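PDB 3G5W: multicopper oxidase type 1 from Nitrosomonas europaea, which binds copper and probably acts as a laccase-like two-domain oxidase, with copper-oxygen clusters held between neighbouring subunits. Local coordinates for residues A[202-207]-A[270-275]. Numbering follows the deposited sequence.
Sequences IHTHGH and TTIEYE. With C1O (Cu-O linkage), chain H; C2O (Cu-O-Cu linkage), chain P.
With CG beside the backbone N in both residues (chi1 -56° in His207, -78° in Tyr274), the two rings reach for each other from opposite directions across one sheet of a cupredoxin-type beta-sandwich. Strand 247-252 runs between strands 200-204 and 269-274, so side chains meet here, not backbones. The His207 and Tyr274 rings come rim to rim, their planes only 12° apart and their centroids 5.8 Å from each other. The Trp248 ring of the intervening strand meets that of His207 edge-to-face and also meets Tyr274. The phenol oxygen takes its hydrogen bond from Asn244 N. With an alanine here instead of Tyr274, Asn244 N would probably lose this acceptor, and the rim of His207 and the Trp248 ring their aromatic neighbour. Earlier along both segments, the side chains of Thr204 and Ile272 cross at about a right angle, CG2 of Thr204 lying 3.7 Å from CD1 of Ile272; Thr204 also packs on Ile250, and Ile272 on Val182. Segment 202-207 carries copper ligands too: His205 NE2 holds CU2 of the Cu-O-Cu group at 2.0 Å, together with His251 of the same chain and His105 of the second subunit. His203 NE2 binds CU4 of the Cu-O group at 1.9 Å, and CU4 lies 3.2 Å above one face of the His205 ring, offset toward its rim.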
loop_
_atom_site.group_PDB
_atom_site.type_symbol
_atom_site.label_atom_id
_atom_site.label_comp_id
_atom_site.label_asym_id
_atom_site.label_seq_id
_atom_site.Cartn_x
_atom_site.Cartn_y
_atom_site.Cartn_z
ATOM N N ILE A 202 -2.000 -8.423 6.294
ATOM C CA ILE A 202 -2.381 -9.432 7.274
ATOM C C ILE A 202 -2.961 -10.660 6.586
ATOM O O ILE A 202 -4.038 -10.603 5.984
ATOM C CB ILE A 202 -3.347 -8.898 8.374
ATOM C CG1 ILE A 202 -2.749 -7.687 9.112
ATOM C CG2 ILE A 202 -3.713 -10.010 9.367
ATOM C CD1 ILE A 202 -1.387 -7.940 9.756
ATOM N N HIS A 203 -2.231 -11.764 6.708
ATOM C CA HIS A 203 -2.584 -13.010 6.063
ATOM C C HIS A 203 -3.006 -14.070 7.092
ATOM O O HIS A 203 -2.312 -14.280 8.086
ATOM C CB HIS A 203 -1.398 -13.485 5.217
ATOM C CG HIS A 203 -1.586 -14.851 4.647
ATOM N ND1 HIS A 203 -2.663 -15.181 3.852
ATOM C CD2 HIS A 203 -0.854 -15.981 4.780
ATOM C CE1 HIS A 203 -2.584 -16.456 3.516
ATOM N NE2 HIS A 203 -1.496 -16.964 4.063
ATOM N N THR A 204 -4.159 -14.710 6.857
ATOM C CA THR A 204 -4.659 -15.779 7.732
ATOM C C THR A 204 -4.710 -17.130 7.000
ATOM O O THR A 204 -5.350 -17.255 5.954
ATOM C CB THR A 204 -6.066 -15.433 8.312
ATOM O OG1 THR A 204 -6.029 -14.145 8.946
ATOM C CG2 THR A 204 -6.523 -16.488 9.347
ATOM N N HIS A 205 -4.028 -18.129 7.556
ATOM C CA HIS A 205 -4.013 -19.488 6.997
ATOM C C HIS A 205 -5.328 -20.223 7.244
ATOM O O HIS A 205 -5.989 -19.990 8.254
ATOM C CB HIS A 205 -2.906 -20.312 7.647
ATOM C CG HIS A 205 -1.517 -19.883 7.286
ATOM N ND1 HIS A 205 -0.478 -20.781 7.177
ATOM C CD2 HIS A 205 -0.991 -18.664 7.017
ATOM C CE1 HIS A 205 0.631 -20.132 6.861
ATOM N NE2 HIS A 205 0.345 -18.846 6.751
ATOM N N GLY A 206 -5.683 -21.116 6.318
ATOM C CA GLY A 206 -6.770 -22.086 6.501
ATOM C C GLY A 206 -8.203 -21.589 6.434
ATOM O O GLY A 206 -9.138 -22.378 6.597
ATOM N N HIS A 207 -8.382 -20.295 6.193
ATOM C CA HIS A 207 -9.704 -19.668 6.232
ATOM C C HIS A 207 -9.866 -18.620 5.143
ATOM O O HIS A 207 -8.882 -18.096 4.622
ATOM C CB HIS A 207 -9.940 -19.012 7.596
ATOM C CG HIS A 207 -9.794 -19.958 8.746
ATOM N ND1 HIS A 207 -10.876 -20.541 9.369
ATOM C CD2 HIS A 207 -8.694 -20.451 9.363
ATOM C CE1 HIS A 207 -10.449 -21.346 10.325
ATOM N NE2 HIS A 207 -9.130 -21.305 10.344
ATOM N N THR A 270 0.651 -14.313 15.186
ATOM C CA THR A 270 0.068 -15.178 16.215
ATOM C C THR A 270 -0.507 -16.444 15.559
ATOM O O THR A 270 -0.266 -16.696 14.370
ATOM C CB THR A 270 -0.958 -14.440 17.143
ATOM O OG1 THR A 270 -1.289 -15.282 18.257
ATOM C CG2 THR A 270 -2.243 -14.051 16.411
ATOM N N THR A 271 -1.229 -17.250 16.332
ATOM C CA THR A 271 -1.916 -18.418 15.782
ATOM C C THR A 271 -3.386 -18.428 16.165
ATOM O O THR A 271 -3.789 -17.788 17.143
ATOM C CB THR A 271 -1.274 -19.753 16.245
ATOM O OG1 THR A 271 -1.459 -19.912 17.657
ATOM C CG2 THR A 271 0.208 -19.786 15.926
ATOM N N ILE A 272 -4.176 -19.157 15.384
ATOM C CA ILE A 272 -5.538 -19.527 15.748
ATOM C C ILE A 272 -5.506 -20.990 16.195
ATOM O O ILE A 272 -5.053 -21.853 15.442
ATOM C CB ILE A 272 -6.507 -19.382 14.549
ATOM C CG1 ILE A 272 -6.647 -17.910 14.133
ATOM C CG2 ILE A 272 -7.875 -20.007 14.871
ATOM C CD1 ILE A 272 -7.217 -17.724 12.726
ATOM N N GLU A 273 -5.974 -21.252 17.415
ATOM C CA GLU A 273 -6.019 -22.613 17.986
ATOM C C GLU A 273 -7.459 -23.104 18.137
ATOM O O GLU A 273 -8.243 -22.504 18.876
ATOM C CB GLU A 273 -5.353 -22.637 19.372
ATOM C CG GLU A 273 -3.877 -22.258 19.411
ATOM C CD GLU A 273 -3.316 -22.154 20.826
ATOM O OE1 GLU A 273 -2.071 -22.090 20.968
ATOM O OE2 GLU A 273 -4.102 -22.128 21.804
ATOM N N TYR A 274 -7.811 -24.191 17.449
ATOM C CA TYR A 274 -9.112 -24.833 17.655
ATOM C C TYR A 274 -9.036 -25.823 18.809
ATOM O O TYR A 274 -8.090 -26.612 18.899
ATOM C CB TYR A 274 -9.540 -25.611 16.429
ATOM C CG TYR A 274 -10.102 -24.820 15.280
ATOM C CD1 TYR A 274 -11.440 -24.970 14.919
ATOM C CD2 TYR A 274 -9.293 -23.975 14.511
ATOM C CE1 TYR A 274 -11.967 -24.295 13.849
ATOM C CE2 TYR A 274 -9.820 -23.285 13.426
ATOM C CZ TYR A 274 -11.158 -23.459 13.106
ATOM O OH TYR A 274 -11.719 -22.820 12.039
ATOM N N GLU A 275 -10.041 -25.810 19.677
ATOM C CA GLU A 275 -10.029 -26.726 20.815
ATOM C C GLU A 275 -10.120 -28.188 20.374
ATOM O O GLU A 275 -9.630 -29.072 21.070
ATOM C CB GLU A 275 -11.101 -26.370 21.850
ATOM C CG GLU A 275 -12.520 -26.385 21.365
ATOM C CD GLU A 275 -13.518 -26.172 22.498
ATOM O OE1 GLU A 275 -13.409 -25.146 23.217
ATOM O OE2 GLU A 275 -14.415 -27.028 22.661
HETATM CU CU4 C1O H . -0.652 -18.642 3.621
HETATM O O3 C1O H . -3.074 -19.937 3.002
HETATM CU CU2 C2O P . 1.993 -17.702 6.544
HETATM CU CU3 C2O P . 2.302 -16.750 1.623
HETATM O O1 C2O P . 2.353 -17.223 4.266
#